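Local coordinates for protein LYND (Lyngbya aestuarii, PDB 4V1T) that probably uses ATP and magnesium to cyclise cysteine side chains of a precursor peptide into thiazolines, as a YcaO-type cyclodehydratase, at residues 348-359 with 414-425; 425-436 with 720-729. All blocks are in the same frame, centred on the assembly; numbering follows the deposited sequence.

Contact 1. Residues 348-359 with 414-425; sequences PEQTVQKYQHLI and SQSKASGLCEAV. With MG (magnesium ion), chain M; ADP (adenosine-5'-diphosphate), chain L.
Tyr355 meets Leu421 through its CB, which lies 4.2 Å from CD2 of Leu421. Its ring turns away from that contact and carries CG of Lys354 on one face, offset toward the rim. The imidazole of His357 has CG of Leu358 over one face, near the rim, and Lys354 O at its edge, in plane. The other contacts are mostly apolar. Pro348 CB sits 3.6 Å from Ala418 CB, at the point where the two backbones come closest. Val352 brings CG2 over the helix backbone, 3.8 Å from CA of Ala418. Farther along, Leu358 CD1 meets Val425 CG2 at 3.9 Å, the two side chains crossing at about a right angle. Ile359 CG1 lies 3.9 Å from CD1 of Leu421. Glu349 bends at chi2 and lays CD 3.9 Å from CB of Ser414. An alanine here would remove that carboxylate arm and would probably open a gap beside Ser414, near Asp413 of the second subunit. With chi1 at -57°, Thr351 OG1 lies anti to the carbonyl carbon; this leaves CG2 opposite the backbone N, pointing at Cys422 SG, 3.5 Å away. Its OG1 bonds to Asn536 and to the carbonyl of Thr347. Gln415 NE2 makes a weak hydrogen bond to N7 of the adenine. Glu423 OE2 binds magnesium at 2.0 Å. Two helices inclined at 40° thus form one wall of the nucleotide site of the YcaO domain.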
loop_
_atom_site.group_PDB
_atom_site.type_symbol
_atom_site.label_atom_id
_atom_site.label_comp_id
_atom_site.label_asym_id
_atom_site.label_seq_id
_atom_site.Cartn_x
_atom_site.Cartn_y
_atom_site.Cartn_z
ATOM N N PRO B 348 11.398 -9.646 -3.227
ATOM C CA PRO B 348 9.948 -9.817 -3.365
ATOM C C PRO B 348 9.214 -8.485 -3.460
ATOM O O PRO B 348 8.111 -8.424 -4.008
ATOM C CB PRO B 348 9.555 -10.593 -2.097
ATOM C CG PRO B 348 10.639 -10.312 -1.126
ATOM C CD PRO B 348 11.894 -10.141 -1.932
ATOM N N GLU B 349 9.825 -7.418 -2.953
ATOM C CA GLU B 349 9.222 -6.095 -3.036
ATOM C C GLU B 349 9.294 -5.535 -4.456
ATOM O O GLU B 349 8.383 -4.847 -4.907
ATOM C CB GLU B 349 9.894 -5.137 -2.047
ATOM C CG GLU B 349 9.630 -5.489 -0.588
ATOM C CD GLU B 349 10.840 -6.060 0.130
ATOM O OE1 GLU B 349 11.480 -6.992 -0.395
ATOM O OE2 GLU B 349 11.145 -5.581 1.236
ATOM N N GLN B 350 10.385 -5.822 -5.156
ATOM C CA GLN B 350 10.488 -5.463 -6.563
ATOM C C GLN B 350 9.453 -6.248 -7.369
ATOM O O GLN B 350 8.743 -5.677 -8.197
ATOM C CB GLN B 350 11.895 -5.750 -7.097
ATOM C CG GLN B 350 12.057 -5.538 -8.596
ATOM C CD GLN B 350 11.885 -4.097 -9.025
ATOM O OE1 GLN B 350 10.878 -3.460 -8.735
ATOM N NE2 GLN B 350 12.879 -3.571 -9.727
ATOM N N THR B 351 9.378 -7.552 -7.121
ATOM C CA THR B 351 8.426 -8.432 -7.826
ATOM C C THR B 351 7.008 -7.904 -7.658
ATOM O O THR B 351 6.258 -7.794 -8.624
ATOM C CB THR B 351 8.500 -9.869 -7.295
ATOM O OG1 THR B 351 9.843 -10.353 -7.413
ATOM C CG2 THR B 351 7.540 -10.805 -8.064
ATOM N N VAL B 352 6.654 -7.557 -6.424
ATOM C CA VAL B 352 5.318 -7.053 -6.144
ATOM C C VAL B 352 5.106 -5.754 -6.912
ATOM O O VAL B 352 4.160 -5.631 -7.677
ATOM C CB VAL B 352 5.095 -6.845 -4.632
ATOM C CG1 VAL B 352 3.880 -5.963 -4.367
ATOM C CG2 VAL B 352 4.892 -8.190 -3.948
ATOM N N GLN B 353 6.024 -4.807 -6.758
ATOM C CA GLN B 353 5.874 -3.503 -7.412
ATOM C C GLN B 353 5.661 -3.614 -8.922
ATOM O O GLN B 353 4.802 -2.939 -9.485
ATOM C CB GLN B 353 7.083 -2.610 -7.155
ATOM C CG GLN B 353 6.958 -1.266 -7.860
ATOM C CD GLN B 353 7.928 -0.231 -7.358
ATOM O OE1 GLN B 353 8.479 -0.356 -6.268
ATOM N NE2 GLN B 353 8.137 0.810 -8.152
ATOM N N LYS B 354 6.447 -4.465 -9.565
ATOM C CA LYS B 354 6.402 -4.602 -11.015
ATOM C C LYS B 354 5.057 -5.156 -11.486
ATOM O O LYS B 354 4.639 -4.898 -12.615
ATOM C CB LYS B 354 7.542 -5.510 -11.489
ATOM C CG LYS B 354 7.699 -5.590 -13.007
ATOM C CD LYS B 354 9.025 -6.236 -13.389
ATOM C CE LYS B 354 9.105 -6.518 -14.880
ATOM N NZ LYS B 354 10.241 -7.425 -15.206
ATOM N N TYR B 355 4.381 -5.911 -10.623
ATOM C CA TYR B 355 3.166 -6.611 -11.032
ATOM C C TYR B 355 1.946 -6.296 -10.151
ATOM O O TYR B 355 0.926 -6.970 -10.245
ATOM C CB TYR B 355 3.433 -8.121 -11.063
ATOM C CG TYR B 355 4.531 -8.513 -12.033
ATOM C CD1 TYR B 355 4.311 -8.503 -13.404
ATOM C CD2 TYR B 355 5.790 -8.887 -11.581
ATOM C CE1 TYR B 355 5.315 -8.839 -14.292
ATOM C CE2 TYR B 355 6.801 -9.223 -12.464
ATOM C CZ TYR B 355 6.559 -9.201 -13.818
ATOM O OH TYR B 355 7.557 -9.544 -14.709
ATOM N N GLN B 356 2.049 -5.258 -9.323
ATOM C CA GLN B 356 0.921 -4.782 -8.508
ATOM C C GLN B 356 -0.299 -4.506 -9.363
ATOM O O GLN B 356 -1.424 -4.804 -8.961
ATOM C CB GLN B 356 1.259 -3.471 -7.793
ATOM C CG GLN B 356 2.386 -3.547 -6.801
ATOM C CD GLN B 356 2.623 -2.242 -6.052
ATOM O OE1 GLN B 356 3.097 -2.249 -4.918
ATOM N NE2 GLN B 356 2.314 -1.119 -6.687
ATOM N N HIS B 357 -0.058 -3.918 -10.535
ATOM C CA HIS B 357 -1.129 -3.492 -11.439
ATOM C C HIS B 357 -2.023 -4.644 -11.894
ATOM O O HIS B 357 -3.151 -4.428 -12.344
ATOM C CB HIS B 357 -0.535 -2.788 -12.662
ATOM C CG HIS B 357 0.411 -3.638 -13.449
ATOM N ND1 HIS B 357 0.041 -4.288 -14.607
ATOM C CD2 HIS B 357 1.710 -3.953 -13.239
ATOM C CE1 HIS B 357 1.073 -4.962 -15.079
ATOM N NE2 HIS B 357 2.097 -4.774 -14.267
ATOM N N LEU B 358 -1.515 -5.868 -11.785
ATOM C CA LEU B 358 -2.297 -7.040 -12.144
ATOM C C LEU B 358 -3.383 -7.329 -11.100
ATOM O O LEU B 358 -4.264 -8.162 -11.328
ATOM C CB LEU B 358 -1.384 -8.246 -12.312
ATOM C CG LEU B 358 -0.371 -8.158 -13.449
ATOM C CD1 LEU B 358 0.471 -9.428 -13.473
ATOM C CD2 LEU B 358 -1.047 -7.948 -14.789
ATOM N N ILE B 359 -3.322 -6.644 -9.958
ATOM C CA ILE B 359 -4.355 -6.799 -8.925
ATOM C C ILE B 359 -5.536 -5.887 -9.230
ATOM O O ILE B 359 -5.465 -4.674 -9.033
ATOM C CB ILE B 359 -3.820 -6.490 -7.506
ATOM C CG1 ILE B 359 -2.587 -7.338 -7.180
ATOM C CG2 ILE B 359 -4.900 -6.761 -6.463
ATOM C CD1 ILE B 359 -1.752 -6.813 -6.037
ATOM N N SER B 414 6.903 -9.757 3.298
ATOM C CA SER B 414 7.135 -9.427 1.897
ATOM C C SER B 414 7.171 -10.679 1.037
ATOM O O SER B 414 6.666 -10.689 -0.074
ATOM C CB SER B 414 8.439 -8.638 1.739
ATOM O OG SER B 414 9.538 -9.372 2.246
ATOM N N GLN B 415 7.760 -11.743 1.566
ATOM C CA GLN B 415 7.859 -13.001 0.826
ATOM C C GLN B 415 6.480 -13.639 0.623
ATOM O O GLN B 415 6.173 -14.161 -0.446
ATOM C CB GLN B 415 8.795 -13.976 1.550
ATOM C CG GLN B 415 9.000 -15.307 0.822
ATOM C CD GLN B 415 9.531 -15.125 -0.589
ATOM O OE1 GLN B 415 10.513 -14.419 -0.810
ATOM N NE2 GLN B 415 8.878 -15.759 -1.551
ATOM N N SER B 416 5.651 -13.595 1.659
ATOM C CA SER B 416 4.323 -14.176 1.581
ATOM C C SER B 416 3.462 -13.399 0.619
ATOM O O SER B 416 2.647 -13.971 -0.106
ATOM C CB SER B 416 3.668 -14.209 2.958
ATOM O OG SER B 416 2.377 -14.783 2.881
ATOM N N LYS B 417 3.645 -12.086 0.619
ATOM C CA LYS B 417 2.935 -11.205 -0.297
ATOM C C LYS B 417 3.275 -11.540 -1.748
ATOM O O LYS B 417 2.383 -11.742 -2.581
ATOM C CB LYS B 417 3.291 -9.750 0.000
ATOM C CG LYS B 417 2.337 -8.741 -0.596
ATOM C CD LYS B 417 2.787 -7.327 -0.262
ATOM C CE LYS B 417 1.717 -6.292 -0.566
ATOM N NZ LYS B 417 2.118 -4.945 -0.058
ATOM N N ALA B 418 4.569 -11.612 -2.049
ATOM C CA ALA B 418 5.031 -11.981 -3.387
ATOM C C ALA B 418 4.588 -13.392 -3.758
ATOM O O ALA B 418 4.234 -13.669 -4.903
ATOM C CB ALA B 418 6.540 -11.882 -3.458
ATOM N N SER B 419 4.623 -14.287 -2.778
ATOM C CA SER B 419 4.229 -15.660 -2.985
ATOM C C SER B 419 2.767 -15.749 -3.434
ATOM O O SER B 419 2.435 -16.493 -4.365
ATOM C CB SER B 419 4.440 -16.471 -1.699
ATOM O OG SER B 419 3.856 -17.750 -1.798
ATOM N N GLY B 420 1.900 -15.000 -2.763
ATOM C CA GLY B 420 0.475 -15.019 -3.071
ATOM C C GLY B 420 0.177 -14.419 -4.432
ATOM O O GLY B 420 -0.602 -14.960 -5.212
ATOM N N LEU B 421 0.803 -13.288 -4.720
ATOM C CA LEU B 421 0.606 -12.611 -5.995
ATOM C C LEU B 421 1.055 -13.495 -7.161
ATOM O O LEU B 421 0.348 -13.641 -8.153
ATOM C CB LEU B 421 1.371 -11.284 -6.022
ATOM C CG LEU B 421 1.428 -10.556 -7.370
ATOM C CD1 LEU B 421 0.043 -10.179 -7.856
ATOM C CD2 LEU B 421 2.301 -9.325 -7.247
ATOM N N CYS B 422 2.236 -14.080 -7.026
ATOM C CA CYS B 422 2.830 -14.854 -8.104
ATOM C C CYS B 422 2.138 -16.201 -8.310
ATOM O O CYS B 422 2.122 -16.712 -9.428
ATOM C CB CYS B 422 4.328 -15.050 -7.850
ATOM S SG CYS B 422 5.279 -13.502 -7.934
ATOM N N GLU B 423 1.549 -16.768 -7.261
ATOM C CA GLU B 423 0.773 -18.001 -7.434
ATOM C C GLU B 423 -0.493 -17.705 -8.209
ATOM O O GLU B 423 -0.918 -18.486 -9.055
ATOM C CB GLU B 423 0.407 -18.649 -6.087
ATOM C CG GLU B 423 0.283 -20.172 -6.175
ATOM C CD GLU B 423 -0.339 -20.814 -4.946
ATOM O OE1 GLU B 423 -1.519 -20.525 -4.636
ATOM O OE2 GLU B 423 0.355 -21.626 -4.298
ATOM N N ALA B 424 -1.102 -16.561 -7.923
ATOM C CA ALA B 424 -2.340 -16.184 -8.604
ATOM C C ALA B 424 -2.084 -15.985 -10.111
ATOM O O ALA B 424 -2.874 -16.418 -10.950
ATOM C CB ALA B 424 -2.928 -14.937 -7.975
ATOM N N VAL B 425 -0.964 -15.348 -10.445
ATOM C CA VAL B 425 -0.583 -15.159 -11.842
ATOM C C VAL B 425 -0.137 -16.483 -12.468
ATOM O O VAL B 425 -0.348 -16.721 -13.655
ATOM C CB VAL B 425 0.543 -14.119 -11.980
ATOM C CG1 VAL B 425 0.995 -13.998 -13.427
ATOM C CG2 VAL B 425 0.080 -12.770 -11.462
HETATM MG MG MG M . 0.828 -22.775 -2.729
HETATM P PB ADP L . 3.862 -23.384 -3.598
HETATM O O1B ADP L . 4.048 -24.086 -4.918
HETATM O O2B ADP L . 4.123 -24.255 -2.403
HETATM O O3B ADP L . 2.581 -22.609 -3.533
HETATM P PA ADP L . 5.086 -20.815 -2.999
HETATM O O1A ADP L . 6.439 -20.543 -2.393
HETATM O O2A ADP L . 3.844 -20.561 -2.165
HETATM O O3A ADP L . 5.082 -22.318 -3.601
HETATM O "O5'" ADP L . 4.976 -19.947 -4.336
HETATM C "C5'" ADP L . 3.745 -19.803 -5.018
HETATM C "C4'" ADP L . 4.047 -19.367 -6.442
HETATM O "O4'" ADP L . 4.561 -18.037 -6.454
HETATM C "C3'" ADP L . 5.116 -20.235 -7.081
HETATM O "O3'" ADP L . 4.790 -20.397 -8.455
HETATM C "C2'" ADP L . 6.402 -19.453 -6.967
HETATM O "O2'" ADP L . 7.272 -19.661 -8.082
HETATM C "C1'" ADP L . 5.906 -18.020 -6.939
HETATM N N9 ADP L . 6.771 -17.173 -6.086
HETATM C C8 ADP L . 6.947 -17.285 -4.752
HETATM N N7 ADP L . 7.798 -16.330 -4.303
HETATM C C5 ADP L . 8.171 -15.593 -5.359
HETATM C C6 ADP L . 9.054 -14.432 -5.582
HETATM N N6 ADP L . 9.705 -13.883 -4.532
HETATM N N1 ADP L . 9.182 -13.960 -6.841
HETATM C C2 ADP L . 8.529 -14.515 -7.879
HETATM N N3 ADP L . 7.706 -15.577 -7.745
HETATM C C4 ADP L . 7.494 -16.151 -6.537
HETATM O O HOH W 1 1.320 -23.516 -0.896
HETATM O O HOH W 2 1.392 -20.663 -2.062
HETATM O O HOH W 3 -1.048 -22.033 -2.439
#

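Contact 2. Residues 425-436 with 720-729; sequences VERYSGIFQGDE and QTRPDIGLNV. With ADP (adenosine-5'-diphosphate), chain L.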
loop_
_atom_site.group_PDB
_atom_site.type_symbol
_atom_site.label_atom_id
_atom_site.label_comp_id
_atom_site.label_asym_id
_atom_site.label_seq_id
_atom_site.Cartn_x
_atom_site.Cartn_y
_atom_site.Cartn_z
ATOM N N VAL B 425 -0.964 -15.348 -10.445
ATOM C CA VAL B 425 -0.583 -15.159 -11.842
ATOM C C VAL B 425 -0.137 -16.483 -12.468
ATOM O O VAL B 425 -0.348 -16.721 -13.655
ATOM C CB VAL B 425 0.543 -14.119 -11.980
ATOM C CG1 VAL B 425 0.995 -13.998 -13.427
ATOM C CG2 VAL B 425 0.080 -12.770 -11.462
ATOM N N GLU B 426 0.473 -17.339 -11.658
ATOM C CA GLU B 426 0.869 -18.661 -12.094
ATOM C C GLU B 426 -0.359 -19.460 -12.532
ATOM O O GLU B 426 -0.363 -20.067 -13.596
ATOM C CB GLU B 426 1.603 -19.395 -10.962
ATOM C CG GLU B 426 1.949 -20.864 -11.258
ATOM C CD GLU B 426 1.890 -21.741 -10.013
ATOM O OE1 GLU B 426 2.449 -21.346 -8.971
ATOM O OE2 GLU B 426 1.272 -22.827 -10.075
ATOM N N ARG B 427 -1.393 -19.456 -11.701
ATOM C CA ARG B 427 -2.594 -20.213 -11.992
ATOM C C ARG B 427 -3.312 -19.671 -13.217
ATOM O O ARG B 427 -3.814 -20.438 -14.032
ATOM C CB ARG B 427 -3.536 -20.219 -10.788
ATOM C CG ARG B 427 -2.944 -20.861 -9.537
ATOM C CD ARG B 427 -2.879 -22.379 -9.616
ATOM N NE ARG B 427 -2.051 -22.929 -8.538
ATOM C CZ ARG B 427 -2.431 -23.012 -7.261
ATOM N NH1 ARG B 427 -3.633 -22.579 -6.880
ATOM N NH2 ARG B 427 -1.605 -23.526 -6.355
ATOM N N TYR B 428 -3.345 -18.354 -13.371
ATOM C CA TYR B 428 -3.987 -17.750 -14.536
ATOM C C TYR B 428 -3.268 -18.112 -15.837
ATOM O O TYR B 428 -3.899 -18.476 -16.823
ATOM C CB TYR B 428 -4.064 -16.228 -14.390
ATOM C CG TYR B 428 -4.387 -15.517 -15.694
ATOM C CD1 TYR B 428 -5.699 -15.331 -16.100
ATOM C CD2 TYR B 428 -3.372 -15.050 -16.524
ATOM C CE1 TYR B 428 -5.995 -14.697 -17.293
ATOM C CE2 TYR B 428 -3.655 -14.413 -17.724
ATOM C CZ TYR B 428 -4.968 -14.234 -18.102
ATOM O OH TYR B 428 -5.250 -13.600 -19.288
ATOM N N SER B 429 -1.945 -18.016 -15.818
ATOM C CA SER B 429 -1.131 -18.183 -17.014
ATOM C C SER B 429 -1.193 -19.592 -17.575
ATOM O O SER B 429 -0.860 -19.815 -18.728
ATOM C CB SER B 429 0.325 -17.816 -16.708
ATOM O OG SER B 429 0.443 -16.435 -16.386
ATOM N N GLY B 430 -1.620 -20.539 -16.751
ATOM C CA GLY B 430 -1.713 -21.927 -17.162
ATOM C C GLY B 430 -3.019 -22.280 -17.851
ATOM O O GLY B 430 -3.163 -23.382 -18.380
ATOM N N ILE B 431 -3.974 -21.355 -17.840
ATOM C CA ILE B 431 -5.293 -21.621 -18.385
ATOM C C ILE B 431 -5.300 -21.561 -19.905
ATOM O O ILE B 431 -4.697 -20.679 -20.510
ATOM C CB ILE B 431 -6.335 -20.642 -17.834
ATOM C CG1 ILE B 431 -6.438 -20.778 -16.310
ATOM C CG2 ILE B 431 -7.705 -20.903 -18.468
ATOM C CD1 ILE B 431 -7.164 -19.627 -15.636
ATOM N N PHE B 432 -6.010 -22.500 -20.513
ATOM C CA PHE B 432 -6.074 -22.600 -21.964
ATOM C C PHE B 432 -6.958 -21.495 -22.539
ATOM O O PHE B 432 -8.158 -21.466 -22.289
ATOM C CB PHE B 432 -6.592 -23.983 -22.369
ATOM C CG PHE B 432 -6.702 -24.186 -23.854
ATOM C CD1 PHE B 432 -5.574 -24.410 -24.625
ATOM C CD2 PHE B 432 -7.937 -24.177 -24.471
ATOM C CE1 PHE B 432 -5.683 -24.612 -25.987
ATOM C CE2 PHE B 432 -8.050 -24.368 -25.831
ATOM C CZ PHE B 432 -6.920 -24.588 -26.589
ATOM N N GLN B 433 -6.355 -20.590 -23.308
ATOM C CA GLN B 433 -7.082 -19.483 -23.935
ATOM C C GLN B 433 -7.517 -19.802 -25.371
ATOM O O GLN B 433 -8.521 -19.274 -25.856
ATOM C CB GLN B 433 -6.222 -18.221 -23.946
ATOM C CG GLN B 433 -5.784 -17.745 -22.572
ATOM C CD GLN B 433 -4.981 -16.461 -22.634
ATOM O OE1 GLN B 433 -4.973 -15.765 -23.654
ATOM N NE2 GLN B 433 -4.298 -16.137 -21.539
ATOM N N GLY B 434 -6.749 -20.656 -26.041
ATOM C CA GLY B 434 -7.036 -21.045 -27.410
ATOM C C GLY B 434 -5.968 -20.626 -28.415
ATOM O O GLY B 434 -6.120 -20.869 -29.606
ATOM N N ASP B 435 -4.888 -20.014 -27.939
ATOM C CA ASP B 435 -3.797 -19.551 -28.803
ATOM C C ASP B 435 -2.474 -20.244 -28.491
ATOM O O ASP B 435 -1.426 -19.821 -28.957
ATOM C CB ASP B 435 -3.627 -18.034 -28.662
ATOM C CG ASP B 435 -3.275 -17.614 -27.249
ATOM O OD1 ASP B 435 -3.405 -18.452 -26.325
ATOM O OD2 ASP B 435 -2.871 -16.442 -27.058
ATOM N N GLU B 436 -2.531 -21.307 -27.701
ATOM C CA GLU B 436 -1.340 -22.006 -27.275
ATOM C C GLU B 436 -0.756 -22.821 -28.426
ATOM O O GLU B 436 -1.505 -23.287 -29.307
ATOM C CB GLU B 436 -1.656 -22.929 -26.090
ATOM C CG GLU B 436 -1.996 -22.216 -24.785
ATOM C CD GLU B 436 -3.375 -21.587 -24.779
ATOM O OE1 GLU B 436 -4.139 -21.796 -25.742
ATOM O OE2 GLU B 436 -3.697 -20.872 -23.808
ATOM N N GLN B 720 4.515 -21.016 -20.345
ATOM C CA GLN B 720 3.150 -20.514 -20.329
ATOM C C GLN B 720 3.100 -18.992 -20.179
ATOM O O GLN B 720 2.031 -18.421 -19.978
ATOM C CB GLN B 720 2.376 -21.159 -19.176
ATOM C CG GLN B 720 2.282 -22.674 -19.246
ATOM C CD GLN B 720 1.560 -23.261 -18.053
ATOM O OE1 GLN B 720 1.680 -22.763 -16.930
ATOM N NE2 GLN B 720 0.803 -24.333 -18.286
ATOM N N THR B 721 4.255 -18.341 -20.266
ATOM C CA THR B 721 4.336 -16.892 -20.068
ATOM C C THR B 721 3.454 -16.147 -21.065
ATOM O O THR B 721 3.573 -16.325 -22.284
ATOM C CB THR B 721 5.782 -16.402 -20.220
ATOM O OG1 THR B 721 6.625 -17.089 -19.284
ATOM C CG2 THR B 721 5.875 -14.900 -19.978
ATOM N N ARG B 722 2.569 -15.305 -20.542
ATOM C CA ARG B 722 1.705 -14.482 -21.381
ATOM C C ARG B 722 2.316 -13.085 -21.471
ATOM O O ARG B 722 2.626 -12.495 -20.442
ATOM C CB ARG B 722 0.298 -14.421 -20.797
ATOM C CG ARG B 722 -0.266 -15.777 -20.382
ATOM C CD ARG B 722 -0.677 -16.620 -21.579
ATOM N NE ARG B 722 -1.015 -17.995 -21.197
ATOM C CZ ARG B 722 -1.667 -18.855 -21.976
ATOM N NH1 ARG B 722 -2.076 -18.500 -23.193
ATOM N NH2 ARG B 722 -1.921 -20.075 -21.540
ATOM N N PRO B 723 2.511 -12.555 -22.699
ATOM C CA PRO B 723 3.204 -11.263 -22.834
ATOM C C PRO B 723 2.506 -10.102 -22.135
ATOM O O PRO B 723 3.173 -9.166 -21.709
ATOM C CB PRO B 723 3.213 -11.019 -24.349
ATOM C CG PRO B 723 3.007 -12.351 -24.960
ATOM C CD PRO B 723 2.143 -13.111 -24.010
ATOM N N ASP B 724 1.183 -10.153 -22.043
ATOM C CA ASP B 724 0.412 -9.120 -21.354
ATOM C C ASP B 724 0.524 -9.243 -19.826
ATOM O O ASP B 724 0.104 -8.345 -19.092
ATOM C CB ASP B 724 -1.065 -9.186 -21.780
ATOM C CG ASP B 724 -1.703 -10.540 -21.495
ATOM O OD1 ASP B 724 -0.987 -11.559 -21.561
ATOM O OD2 ASP B 724 -2.917 -10.578 -21.216
ATOM N N ILE B 725 1.078 -10.358 -19.360
ATOM C CA ILE B 725 1.321 -10.584 -17.935
ATOM C C ILE B 725 2.745 -10.194 -17.561
ATOM O O ILE B 725 2.959 -9.456 -16.596
ATOM C CB ILE B 725 1.095 -12.062 -17.562
ATOM C CG1 ILE B 725 -0.364 -12.455 -17.802
ATOM C CG2 ILE B 725 1.494 -12.335 -16.116
ATOM C CD1 ILE B 725 -1.363 -11.721 -16.929
ATOM N N GLY B 726 3.711 -10.698 -18.327
ATOM C CA GLY B 726 5.119 -10.357 -18.129
ATOM C C GLY B 726 5.831 -11.361 -17.248
ATOM O O GLY B 726 6.853 -11.924 -17.636
ATOM N N LEU B 727 5.293 -11.579 -16.054
ATOM C CA LEU B 727 5.836 -12.568 -15.126
ATOM C C LEU B 727 5.934 -13.930 -15.789
ATOM O O LEU B 727 4.962 -14.431 -16.355
ATOM C CB LEU B 727 4.956 -12.672 -13.876
ATOM C CG LEU B 727 5.478 -13.572 -12.759
ATOM C CD1 LEU B 727 6.718 -12.963 -12.103
ATOM C CD2 LEU B 727 4.391 -13.829 -11.727
ATOM N N ASN B 728 7.113 -14.533 -15.717
ATOM C CA ASN B 728 7.337 -15.826 -16.338
ATOM C C ASN B 728 6.598 -16.929 -15.613
ATOM O O ASN B 728 6.644 -17.014 -14.392
ATOM C CB ASN B 728 8.826 -16.144 -16.388
ATOM C CG ASN B 728 9.595 -15.181 -17.273
ATOM O OD1 ASN B 728 10.406 -14.397 -16.795
ATOM N ND2 ASN B 728 9.344 -15.245 -18.573
ATOM N N VAL B 729 5.905 -17.766 -16.376
ATOM C CA VAL B 729 5.229 -18.933 -15.842
ATOM C C VAL B 729 5.536 -20.138 -16.719
ATOM O O VAL B 729 5.450 -20.057 -17.948
ATOM C CB VAL B 729 3.706 -18.725 -15.761
ATOM C CG1 VAL B 729 3.024 -19.953 -15.151
ATOM C CG2 VAL B 729 3.385 -17.488 -14.941
HETATM P PB ADP L . 3.862 -23.384 -3.598
HETATM O O1B ADP L . 4.048 -24.086 -4.918
HETATM O O2B ADP L . 4.123 -24.255 -2.403
HETATM O O3B ADP L . 2.581 -22.609 -3.533
HETATM P PA ADP L . 5.086 -20.815 -2.999
HETATM O O1A ADP L . 6.439 -20.543 -2.393
HETATM O O2A ADP L . 3.844 -20.561 -2.165
HETATM O O3A ADP L . 5.082 -22.318 -3.601
HETATM O "O5'" ADP L . 4.976 -19.947 -4.336
HETATM C "C5'" ADP L . 3.745 -19.803 -5.018
HETATM C "C4'" ADP L . 4.047 -19.367 -6.442
HETATM O "O4'" ADP L . 4.561 -18.037 -6.454
HETATM C "C3'" ADP L . 5.116 -20.235 -7.081
HETATM O "O3'" ADP L . 4.790 -20.397 -8.455
HETATM C "C2'" ADP L . 6.402 -19.453 -6.967
HETATM O "O2'" ADP L . 7.272 -19.661 -8.082
HETATM C "C1'" ADP L . 5.906 -18.020 -6.939
HETATM N N9 ADP L . 6.771 -17.173 -6.086
HETATM C C8 ADP L . 6.947 -17.285 -4.752
HETATM N N7 ADP L . 7.798 -16.330 -4.303
HETATM C C5 ADP L . 8.171 -15.593 -5.359
HETATM C C6 ADP L . 9.054 -14.432 -5.582
HETATM N N6 ADP L . 9.705 -13.883 -4.532
HETATM N N1 ADP L . 9.182 -13.960 -6.841
HETATM C C2 ADP L . 8.529 -14.515 -7.879
HETATM N N3 ADP L . 7.706 -15.577 -7.745
HETATM C C4 ADP L . 7.494 -16.151 -6.537
HETATM O O HOH W 4 0.397 -22.499 -14.723
HETATM O O HOH W 5 -3.389 -13.381 -21.380
HETATM O O HOH W 6 2.504 -15.097 -17.570
HETATM O O HOH W 7 -2.310 -15.651 -24.453
#
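Arg722 grips Ser429 and Glu436 at the centre of a buried salt-bridge network. It ties the end of helix 413-429 and the loop after it to the connection between antiparallel strands 716-719 and 728-733 of the YcaO domain. The Arg722 chain bends at chi2 (-74°), then runs extended to reach both partners. In the polar group, NE and NH2 of Arg722 both bond to Ser429 O, at 3.1 and 3.0 Å, side-on, from the same face of that carbonyl. NH1 and NH2 bond end-on to one oxygen, Glu436 OE2. The NH2 bond uses the anti lone pair; the NH1 bond, 2.9 Å to OE2, comes from above the carboxylate plane. Gln433 N gives the same oxygen a third bond at 176°. Asp435 OD1 adds a longer salt bridge, 3.4 Å to Arg722 NH1; its carboxylate plane is nearly that of the guanidinium. One face of that guanidinium is stacked by the Gln433 amide, with planes 12° apart. Water 6 joins Ser429 OG, Arg722 N and Leu727 O. Water 5 links Tyr428 OH, Gln433 NE2 and Asp724 OD2; that carboxylate is also paired with Arg210 and Arg308. In the apolar group one pair is tight: Val425 CG1 is 3.2 Å from Ile725 CG2, while Ile725 CD1 lies 3.6 Å from Tyr428 CE2. Val729 CG2 packs on Ser429. Glu426 OE1 accepts a hydrogen bond of 2.6 Å from the ADP ribose O3'.

Helix 413-429 runs through both contacts, and Val425 belongs to each. Contact 1 uses the earlier part of the helix and is partly buried. Asp413, Ala376 and Pro375 of the second subunit reach the outer side of 348-359. Contact 2 is more deeply buried, and no other protein chain touches it. No hydrogen bond crosses between the segments of contact 1, whereas contact 2 joins the helix end and the loop after it to 720-729 by charge, amide stacking and water, beside an apolar patch. Both reach ADP: contact 1 from the base to the metal, contact 2 at the ribose. They also touch directly: Tyr355 CE1 is 3.3 Å from Leu727 N, and Cys422 SG packs on Leu727 CD2.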